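Local coordinates for protein beta-N-acetylhexosaminidase (Bacteroides fragilis, PDB 4PYS) that probably hydrolyses terminal, non-reducing beta-linked N-acetylhexosamine residues from glycans, as a family 20 glycoside hydrolase with a TIM-barrel catalytic domain, at residues A[161-166]-A[217-222]; A[167-172]-A[222-227]; A[177-182]-A[274-279]. One frame throughout, in Å; residues are numbered along the deposited sequence.

Contact 1 (A[161-166]-A[217-222]); sequences MNYFHW and GITVVP
F164 and V220 lie opposite each other on neighbouring parallel strands, 163-166 and 219-222, of the TIM barrel that forms the catalytic domain of family 20 glycoside hydrolases. Helix 203-214 lies between the strands in sequence, giving a beta-alpha-beta unit, and their axes approach to 4.7 Å.

Backbone bonds supply the regular part of the contact. F164 straddles V220, its N donating to T219 O and its O accepting V221 N. V221 straddles H165 in the same way, its O accepting W166 N at 2.9 Å. T219 N donates in a straight line to N162 O (N-H...O 180°). The same carbonyl accepts a hydrogen from a water that is also bonded to T219 OG1, so the threonine hydroxyl gives this water a second anchor. Two residues before T219, G217 takes the positive phi of the Schellman motif that ends helix 203-214, a backbone shape that glycine adopts easily.

Apolar contacts split between the two faces of the sheet. On one, the Y163 ring runs alongside T219 and brings CD1 to 3.6 Å from V221 CG2; W132 stacks on the same ring. H165 shares this face, its NE2 hydrogen-bonded to E223 OE1. On the other face, which packs on helices 146-158 and 203-214, beta-branched and aromatic residues fill the core. I218 CG2 sits 3.6 Å from F164 CB. V220 holds CG1 anti to its backbone N (chi1 179°), which places this one methyl at the edge of the F164 ring and also 4.0 Å from W166 CE3.

Contact 2 (A[167-172]-A[222-227]); sequences HLTEGL and PEIDMP
H167 and E223 form one parallel bridge, CA to CA 4.9 Å, after which the two chains separate and the sheet pairing gives way to side-chain and water links. L168 N still reaches E223 O, but only weakly at 3.5 Å. One step on, a water takes over, accepting from T169 N and donating to E223 O; it also lies over one face of the H167 ring.

The imidazole of H167 is gripped at both nitrogens. ND1 donates to E223 OE1 over 2.7 Å, with the oxygen close to the ring plane, yet the carboxylate itself is turned 83° from the ring, and OE1 is met from above its plane. NE2 donates to the anti lone pair of E170 OE2 at 2.6 Å. Two acidic partners thus fix the ring's rotation, while H165 and W341 bind OE1 and OE2 of E223 in turn. T169 suits the point where the chains part: with OG1 set between backbone N and carbonyl carbon (chi1 71°), its hydroxyl oxygen accepts D225 N at 2.9 Å.

This polar cluster lies at the C-terminal ends of the barrel strands, where TIM-barrel enzymes carry their active sites, and a glycerol near D225, probably from the crystallisation liquor, is consistent with a pocket there. H167 packs against strand 132-138, P222 and I224 against V277 of helix 264-280, and M226 against helix 316-333.

Contact 3 (A[177-182]-A[274-279]); sequences EIKRYP and LDEVCR
E276 OE1 is held by two donors, K179 N at 2.8 Å and the side-chain NE2 of Q203. The second oxygen of the same carboxylate, OE2, accepts R180 N at 3.0 Å. Each oxygen meets its backbone donor through its syn lone pair, so one carboxylate accepts two successive peptide N-H groups, one at each oxygen. These belong to the middle residues of a type I beta turn, I178 to Y181, which is closed by Y181 N donating to I178 O.

Glutamate fits this place because its length bridges the gap between helix 264-280 and the loop. The chain is extended beyond CG (chi2 -167°), carrying the carboxylate clear of the helix surface, and the guanidinium of R279 lays one face over E276 CG. I178 supplies the apolar side of the contact: its CG2 touches E276 CD at 3.7 Å, and its CD1 lies 4.3 Å from V277 CG2. Of the side chains of K179 and R180, only the inner carbons come near E276. R180 places CB 3.3 Å from E276 OE2 but sends CG over the face of the Y181 ring, while K179 turns its ammonium to E177 in a salt bridge.

E276 is buried, and its carboxylate is met by peptide and amide N-H groups here, with neither K179 nor R180 making a salt bridge to it. Those donors would probably stabilise an ionised carboxylate while pinning the turn to the helix.

Contacts 1 and 2 follow the same pair of barrel strands, 163-170 and 219-223, and share P222; both are buried, whereas contact 3 lies partly at the surface, where a loop meets helix 264-280. Their chemistry changes with position. Contact 1 is regular sheet, with aromatic and aliphatic residues packed on helices on one face and Y163, T219, H165 and V221 on the other. Contact 2, where the strands end, keeps a single backbone bridge and turns to carboxylates, a histidine and waters. Contact 3 rests on one glutamate bound to a turn's backbone. H165 joins the first two through E223, and V277 joins the third to them by packing against P222 and I224.

Contact 1 (A[161-166]-A[217-222])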
loop_
_atom_site.group_PDB
_atom_site.type_symbol
_atom_site.label_atom_id
_atom_site.label_comp_id
_atom_site.label_asym_id
_atom_site.label_seq_id
_atom_site.Cartn_x
_atom_site.Cartn_y
_atom_site.Cartn_z
HETATM N N MSE A 161 4.514 4.464 -6.051
HETATM C CA MSE A 161 4.629 3.568 -4.901
HETATM C C MSE A 161 4.975 2.179 -5.363
HETATM O O MSE A 161 4.955 1.901 -6.569
HETATM C CB MSE A 161 3.315 3.563 -4.137
HETATM C CG MSE A 161 2.992 4.954 -3.661
HETATM SE SE MSE A 161 1.371 4.909 -2.586
HETATM C CE MSE A 161 1.158 6.845 -2.357
ATOM N N ASN A 162 5.344 1.314 -4.424
ATOM C CA ASN A 162 5.702 -0.046 -4.804
ATOM C C ASN A 162 4.984 -1.162 -4.063
ATOM O O ASN A 162 5.171 -2.332 -4.404
ATOM C CB ASN A 162 7.224 -0.290 -4.778
ATOM C CG ASN A 162 7.883 0.109 -3.463
ATOM O OD1 ASN A 162 7.224 0.538 -2.514
ATOM N ND2 ASN A 162 9.217 -0.046 -3.407
ATOM N N TYR A 163 4.165 -0.822 -3.069
ATOM C CA TYR A 163 3.396 -1.854 -2.371
ATOM C C TYR A 163 1.948 -1.438 -2.233
ATOM O O TYR A 163 1.648 -0.283 -1.948
ATOM C CB TYR A 163 3.947 -2.136 -0.964
ATOM C CG TYR A 163 5.336 -2.720 -0.935
ATOM C CD1 TYR A 163 5.547 -4.088 -1.084
ATOM C CD2 TYR A 163 6.439 -1.900 -0.755
ATOM C CE1 TYR A 163 6.837 -4.624 -1.051
ATOM C CE2 TYR A 163 7.732 -2.427 -0.731
ATOM C CZ TYR A 163 7.921 -3.778 -0.881
ATOM O OH TYR A 163 9.206 -4.288 -0.848
ATOM N N PHE A 164 1.052 -2.400 -2.408
ATOM C CA PHE A 164 -0.353 -2.189 -2.103
ATOM C C PHE A 164 -0.651 -3.122 -0.944
ATOM O O PHE A 164 -0.554 -4.348 -1.075
ATOM C CB PHE A 164 -1.231 -2.534 -3.310
ATOM C CG PHE A 164 -2.719 -2.474 -3.028
ATOM C CD1 PHE A 164 -3.380 -1.250 -2.954
ATOM C CD2 PHE A 164 -3.453 -3.642 -2.861
ATOM C CE1 PHE A 164 -4.757 -1.193 -2.702
ATOM C CE2 PHE A 164 -4.831 -3.603 -2.596
ATOM C CZ PHE A 164 -5.483 -2.378 -2.522
ATOM N N HIS A 165 -0.988 -2.537 0.199
ATOM C CA HIS A 165 -1.232 -3.297 1.428
ATOM C C HIS A 165 -2.730 -3.573 1.478
ATOM O O HIS A 165 -3.534 -2.646 1.533
ATOM C CB HIS A 165 -0.742 -2.415 2.589
ATOM C CG HIS A 165 -1.052 -2.925 3.958
ATOM N ND1 HIS A 165 -0.695 -2.227 5.093
ATOM C CD2 HIS A 165 -1.687 -4.042 4.391
ATOM C CE1 HIS A 165 -1.105 -2.882 6.163
ATOM N NE2 HIS A 165 -1.705 -3.993 5.766
ATOM N N TRP A 166 -3.109 -4.848 1.407
ATOM C CA TRP A 166 -4.510 -5.220 1.245
ATOM C C TRP A 166 -5.029 -5.795 2.565
ATOM O O TRP A 166 -4.702 -6.921 2.928
ATOM C CB TRP A 166 -4.639 -6.266 0.125
ATOM C CG TRP A 166 -6.007 -6.367 -0.496
ATOM C CD1 TRP A 166 -7.105 -5.603 -0.210
ATOM C CD2 TRP A 166 -6.412 -7.292 -1.515
ATOM N NE1 TRP A 166 -8.175 -6.005 -0.995
ATOM C CE2 TRP A 166 -7.770 -7.036 -1.804
ATOM C CE3 TRP A 166 -5.759 -8.318 -2.206
ATOM C CZ2 TRP A 166 -8.494 -7.780 -2.752
ATOM C CZ3 TRP A 166 -6.470 -9.048 -3.156
ATOM C CH2 TRP A 166 -7.828 -8.781 -3.411
ATOM N N GLY A 217 4.323 -2.828 -11.441
ATOM C CA GLY A 217 5.382 -2.678 -10.457
ATOM C C GLY A 217 4.945 -2.677 -9.005
ATOM O O GLY A 217 5.669 -2.187 -8.135
ATOM N N ILE A 218 3.763 -3.229 -8.742
ATOM C CA ILE A 218 3.205 -3.218 -7.388
ATOM C C ILE A 218 3.237 -4.613 -6.778
ATOM O O ILE A 218 2.764 -5.564 -7.393
ATOM C CB ILE A 218 1.744 -2.723 -7.394
ATOM C CG1 ILE A 218 1.685 -1.256 -7.829
ATOM C CG2 ILE A 218 1.122 -2.883 -6.010
ATOM C CD1 ILE A 218 2.510 -0.324 -6.939
ATOM N N THR A 219 3.797 -4.722 -5.574
ATOM C CA THR A 219 3.764 -5.969 -4.810
ATOM C C THR A 219 2.573 -5.892 -3.864
ATOM O O THR A 219 2.412 -4.906 -3.148
ATOM C CB THR A 219 5.058 -6.139 -4.014
ATOM O OG1 THR A 219 6.153 -6.311 -4.932
ATOM C CG2 THR A 219 4.983 -7.350 -3.074
ATOM N N VAL A 220 1.723 -6.909 -3.880
ATOM C CA VAL A 220 0.523 -6.899 -3.036
ATOM C C VAL A 220 0.821 -7.598 -1.711
ATOM O O VAL A 220 1.121 -8.782 -1.686
ATOM C CB VAL A 220 -0.653 -7.590 -3.726
ATOM C CG1 VAL A 220 -1.879 -7.593 -2.810
ATOM C CG2 VAL A 220 -0.981 -6.869 -5.044
ATOM N N VAL A 221 0.751 -6.842 -0.621
ATOM C CA VAL A 221 1.057 -7.347 0.713
ATOM C C VAL A 221 -0.268 -7.660 1.405
ATOM O O VAL A 221 -1.010 -6.756 1.753
ATOM C CB VAL A 221 1.797 -6.285 1.518
ATOM C CG1 VAL A 221 2.134 -6.801 2.925
ATOM C CG2 VAL A 221 3.084 -5.885 0.801
ATOM N N PRO A 222 -0.576 -8.950 1.596
ATOM C CA PRO A 222 -1.842 -9.257 2.270
ATOM C C PRO A 222 -1.725 -9.067 3.777
ATOM O O PRO A 222 -0.647 -9.309 4.344
ATOM C CB PRO A 222 -2.034 -10.744 1.965
ATOM C CG PRO A 222 -0.630 -11.287 1.890
ATOM C CD PRO A 222 0.211 -10.161 1.292
HETATM O O HOH W 1 7.077 -3.995 -5.616
#

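Contact 2 (A[167-172]-A[222-227])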
loop_
_atom_site.group_PDB
_atom_site.type_symbol
_atom_site.label_atom_id
_atom_site.label_comp_id
_atom_site.label_asym_id
_atom_site.label_seq_id
_atom_site.Cartn_x
_atom_site.Cartn_y
_atom_site.Cartn_z
ATOM N N HIS A 167 -5.806 -4.995 3.290
ATOM C CA HIS A 167 -6.302 -5.365 4.609
ATOM C C HIS A 167 -7.557 -6.187 4.360
ATOM O O HIS A 167 -8.628 -5.633 4.113
ATOM C CB HIS A 167 -6.604 -4.088 5.414
ATOM C CG HIS A 167 -6.999 -4.333 6.841
ATOM N ND1 HIS A 167 -6.080 -4.465 7.861
ATOM C CD2 HIS A 167 -8.219 -4.441 7.421
ATOM C CE1 HIS A 167 -6.715 -4.667 9.004
ATOM N NE2 HIS A 167 -8.016 -4.657 8.763
ATOM N N LEU A 168 -7.411 -7.511 4.413
ATOM C CA LEU A 168 -8.411 -8.447 3.908
ATOM C C LEU A 168 -9.312 -9.066 4.962
ATOM O O LEU A 168 -10.315 -9.692 4.621
ATOM C CB LEU A 168 -7.711 -9.598 3.168
ATOM C CG LEU A 168 -7.191 -9.244 1.782
ATOM C CD1 LEU A 168 -6.033 -10.175 1.407
ATOM C CD2 LEU A 168 -8.319 -9.370 0.782
ATOM N N THR A 169 -8.953 -8.938 6.236
ATOM C CA THR A 169 -9.728 -9.603 7.279
ATOM C C THR A 169 -9.993 -8.644 8.413
ATOM O O THR A 169 -9.122 -7.865 8.797
ATOM C CB THR A 169 -9.002 -10.839 7.850
ATOM O OG1 THR A 169 -7.876 -10.408 8.629
ATOM C CG2 THR A 169 -8.533 -11.758 6.719
ATOM N N GLU A 170 -11.207 -8.710 8.940
ATOM C CA GLU A 170 -11.652 -7.824 10.005
ATOM C C GLU A 170 -12.766 -8.540 10.731
ATOM O O GLU A 170 -13.275 -9.558 10.238
ATOM C CB GLU A 170 -12.218 -6.535 9.414
ATOM C CG GLU A 170 -11.211 -5.410 9.313
ATOM C CD GLU A 170 -10.744 -4.961 10.678
ATOM O OE1 GLU A 170 -11.525 -5.127 11.639
ATOM O OE2 GLU A 170 -9.604 -4.456 10.793
ATOM N N GLY A 171 -13.167 -8.015 11.887
ATOM C CA GLY A 171 -14.300 -8.580 12.606
ATOM C C GLY A 171 -15.548 -8.541 11.733
ATOM O O GLY A 171 -16.386 -9.435 11.785
ATOM N N LEU A 172 -15.638 -7.506 10.902
ATOM C CA LEU A 172 -16.803 -7.282 10.054
ATOM C C LEU A 172 -16.725 -7.976 8.706
ATOM O O LEU A 172 -17.621 -7.811 7.880
ATOM C CB LEU A 172 -16.980 -5.786 9.795
ATOM C CG LEU A 172 -17.854 -5.010 10.770
ATOM C CD1 LEU A 172 -17.701 -3.515 10.531
ATOM C CD2 LEU A 172 -19.300 -5.443 10.627
ATOM N N PRO A 222 -0.576 -8.950 1.596
ATOM C CA PRO A 222 -1.842 -9.257 2.270
ATOM C C PRO A 222 -1.725 -9.067 3.777
ATOM O O PRO A 222 -0.647 -9.309 4.344
ATOM C CB PRO A 222 -2.034 -10.744 1.965
ATOM C CG PRO A 222 -0.630 -11.287 1.890
ATOM C CD PRO A 222 0.211 -10.161 1.292
ATOM N N GLU A 223 -2.813 -8.654 4.419
ATOM C CA GLU A 223 -2.853 -8.651 5.884
ATOM C C GLU A 223 -3.913 -9.637 6.380
ATOM O O GLU A 223 -5.097 -9.501 6.069
ATOM C CB GLU A 223 -3.148 -7.265 6.446
ATOM C CG GLU A 223 -3.138 -7.221 7.984
ATOM C CD GLU A 223 -3.436 -5.848 8.549
ATOM O OE1 GLU A 223 -3.378 -4.848 7.795
ATOM O OE2 GLU A 223 -3.725 -5.745 9.760
ATOM N N ILE A 224 -3.463 -10.622 7.143
ATOM C CA ILE A 224 -4.357 -11.573 7.788
ATOM C C ILE A 224 -4.258 -11.282 9.276
ATOM O O ILE A 224 -3.245 -11.594 9.905
ATOM C CB ILE A 224 -3.915 -13.016 7.539
ATOM C CG1 ILE A 224 -3.572 -13.227 6.059
ATOM C CG2 ILE A 224 -5.006 -13.996 8.001
ATOM C CD1 ILE A 224 -4.762 -13.027 5.122
ATOM N N ASP A 225 -5.303 -10.682 9.835
ATOM C CA ASP A 225 -5.271 -10.248 11.226
ATOM C C ASP A 225 -5.425 -11.378 12.224
ATOM O O ASP A 225 -6.344 -12.190 12.136
ATOM C CB ASP A 225 -6.331 -9.182 11.480
ATOM C CG ASP A 225 -5.786 -7.810 11.296
ATOM O OD1 ASP A 225 -4.606 -7.750 10.910
ATOM O OD2 ASP A 225 -6.498 -6.813 11.528
HETATM N N MSE A 226 -4.507 -11.410 13.180
HETATM C CA MSE A 226 -4.539 -12.386 14.248
HETATM C C MSE A 226 -3.742 -11.771 15.397
HETATM O O MSE A 226 -2.792 -11.018 15.156
HETATM C CB MSE A 226 -3.930 -13.709 13.773
HETATM C CG MSE A 226 -2.562 -13.562 13.127
HETATM SE SE MSE A 226 -1.924 -15.244 12.366
HETATM C CE MSE A 226 -3.094 -15.307 10.801
ATOM N N PRO A 227 -4.136 -12.061 16.648
ATOM C CA PRO A 227 -5.247 -12.946 17.023
ATOM C C PRO A 227 -6.582 -12.210 17.079
ATOM O O PRO A 227 -7.628 -12.855 17.177
ATOM C CB PRO A 227 -4.853 -13.404 18.426
ATOM C CG PRO A 227 -4.128 -12.222 18.995
ATOM C CD PRO A 227 -3.415 -11.559 17.832
HETATM O O HOH W 2 -6.616 -7.565 7.560
HETATM O O HOH W 3 -8.813 -11.684 11.136
#

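Contact 3 (A[177-182]-A[274-279])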
loop_
_atom_site.group_PDB
_atom_site.type_symbol
_atom_site.label_atom_id
_atom_site.label_comp_id
_atom_site.label_asym_id
_atom_site.label_seq_id
_atom_site.Cartn_x
_atom_site.Cartn_y
_atom_site.Cartn_z
ATOM N N GLU A 177 -10.403 -15.872 0.233
ATOM C CA GLU A 177 -10.810 -17.273 0.121
ATOM C C GLU A 177 -9.675 -18.215 0.504
ATOM O O GLU A 177 -8.554 -18.094 -0.007
ATOM C CB GLU A 177 -11.305 -17.600 -1.295
ATOM C CG GLU A 177 -11.781 -19.047 -1.425
ATOM C CD GLU A 177 -12.256 -19.418 -2.820
ATOM O OE1 GLU A 177 -11.537 -19.144 -3.802
ATOM O OE2 GLU A 177 -13.349 -20.009 -2.927
ATOM N N ILE A 178 -9.984 -19.146 1.406
ATOM C CA ILE A 178 -9.056 -20.184 1.844
ATOM C C ILE A 178 -9.751 -21.507 1.553
ATOM O O ILE A 178 -10.767 -21.815 2.173
ATOM C CB ILE A 178 -8.765 -20.098 3.362
ATOM C CG1 ILE A 178 -8.234 -18.709 3.754
ATOM C CG2 ILE A 178 -7.783 -21.193 3.780
ATOM C CD1 ILE A 178 -6.994 -18.256 2.980
ATOM N N LYS A 179 -9.221 -22.272 0.599
ATOM C CA LYS A 179 -9.895 -23.477 0.120
ATOM C C LYS A 179 -10.073 -24.515 1.223
ATOM O O LYS A 179 -11.080 -25.230 1.263
ATOM C CB LYS A 179 -9.115 -24.104 -1.041
ATOM C CG LYS A 179 -8.997 -23.231 -2.287
ATOM C CD LYS A 179 -10.340 -23.054 -2.954
ATOM C CE LYS A 179 -10.186 -22.581 -4.392
ATOM N NZ LYS A 179 -11.515 -22.456 -5.054
ATOM N N ARG A 180 -9.092 -24.588 2.114
ATOM C CA ARG A 180 -9.108 -25.588 3.180
ATOM C C ARG A 180 -10.212 -25.307 4.192
ATOM O O ARG A 180 -10.715 -26.220 4.839
ATOM C CB ARG A 180 -7.755 -25.632 3.891
ATOM C CG ARG A 180 -7.602 -26.845 4.791
ATOM C CD ARG A 180 -6.551 -26.626 5.851
ATOM N NE ARG A 180 -6.534 -27.744 6.792
ATOM C CZ ARG A 180 -5.534 -28.611 6.887
ATOM N NH1 ARG A 180 -4.466 -28.467 6.105
ATOM N NH2 ARG A 180 -5.588 -29.600 7.774
ATOM N N TYR A 181 -10.575 -24.034 4.324
ATOM C CA TYR A 181 -11.606 -23.630 5.267
ATOM C C TYR A 181 -12.621 -22.727 4.571
ATOM O O TYR A 181 -12.575 -21.498 4.712
ATOM C CB TYR A 181 -10.988 -22.923 6.477
ATOM C CG TYR A 181 -9.952 -23.740 7.227
ATOM C CD1 TYR A 181 -10.305 -24.905 7.896
ATOM C CD2 TYR A 181 -8.623 -23.327 7.282
ATOM C CE1 TYR A 181 -9.361 -25.646 8.595
ATOM C CE2 TYR A 181 -7.674 -24.057 7.975
ATOM C CZ TYR A 181 -8.047 -25.219 8.625
ATOM O OH TYR A 181 -7.102 -25.945 9.314
ATOM N N PRO A 182 -13.534 -23.343 3.800
ATOM C CA PRO A 182 -14.507 -22.636 2.959
ATOM C C PRO A 182 -15.404 -21.679 3.733
ATOM O O PRO A 182 -15.807 -20.665 3.168
ATOM C CB PRO A 182 -15.342 -23.772 2.360
ATOM C CG PRO A 182 -14.445 -24.959 2.387
ATOM C CD PRO A 182 -13.640 -24.806 3.647
ATOM N N LEU A 274 -2.014 -19.475 6.504
ATOM C CA LEU A 274 -0.835 -18.798 5.971
ATOM C C LEU A 274 -0.171 -19.601 4.848
ATOM O O LEU A 274 0.454 -19.024 3.951
ATOM C CB LEU A 274 0.169 -18.491 7.085
ATOM C CG LEU A 274 -0.253 -17.404 8.073
ATOM C CD1 LEU A 274 0.873 -17.106 9.004
ATOM C CD2 LEU A 274 -0.640 -16.136 7.347
ATOM N N ASP A 275 -0.304 -20.924 4.900
ATOM C CA ASP A 275 0.174 -21.775 3.814
ATOM C C ASP A 275 -0.471 -21.330 2.499
ATOM O O ASP A 275 0.219 -21.132 1.499
ATOM C CB ASP A 275 -0.126 -23.256 4.084
ATOM C CG ASP A 275 0.876 -23.901 5.034
ATOM O OD1 ASP A 275 1.857 -23.232 5.415
ATOM O OD2 ASP A 275 0.689 -25.084 5.396
ATOM N N GLU A 276 -1.790 -21.144 2.510
ATOM C CA GLU A 276 -2.495 -20.742 1.297
ATOM C C GLU A 276 -2.203 -19.299 0.921
ATOM O O GLU A 276 -2.003 -18.986 -0.257
ATOM C CB GLU A 276 -4.000 -20.996 1.420
ATOM C CG GLU A 276 -4.331 -22.482 1.260
ATOM C CD GLU A 276 -5.809 -22.763 1.063
ATOM O OE1 GLU A 276 -6.493 -21.983 0.368
ATOM O OE2 GLU A 276 -6.283 -23.782 1.601
ATOM N N VAL A 277 -2.168 -18.427 1.923
ATOM C CA VAL A 277 -1.805 -17.031 1.693
ATOM C C VAL A 277 -0.437 -16.916 1.019
ATOM O O VAL A 277 -0.252 -16.120 0.099
ATOM C CB VAL A 277 -1.852 -16.216 2.993
ATOM C CG1 VAL A 277 -1.297 -14.812 2.773
ATOM C CG2 VAL A 277 -3.283 -16.112 3.485
ATOM N N CYS A 278 0.523 -17.722 1.454
ATOM C CA CYS A 278 1.847 -17.665 0.842
ATOM C C CYS A 278 1.878 -18.226 -0.586
ATOM O O CYS A 278 2.673 -17.774 -1.413
ATOM C CB CYS A 278 2.894 -18.325 1.743
ATOM S SG CYS A 278 3.211 -17.321 3.221
ATOM N N ARG A 279 1.006 -19.188 -0.881
ATOM C CA ARG A 279 0.908 -19.718 -2.238
ATOM C C ARG A 279 0.343 -18.674 -3.192
ATOM O O ARG A 279 0.767 -18.587 -4.348
ATOM C CB ARG A 279 0.010 -20.950 -2.279
ATOM C CG ARG A 279 0.564 -22.142 -1.557
ATOM C CD ARG A 279 -0.355 -23.338 -1.751
ATOM N NE ARG A 279 -0.681 -23.971 -0.478
ATOM C CZ ARG A 279 -1.820 -24.609 -0.231
ATOM N NH1 ARG A 279 -2.027 -25.162 0.960
ATOM N NH2 ARG A 279 -2.751 -24.697 -1.175
#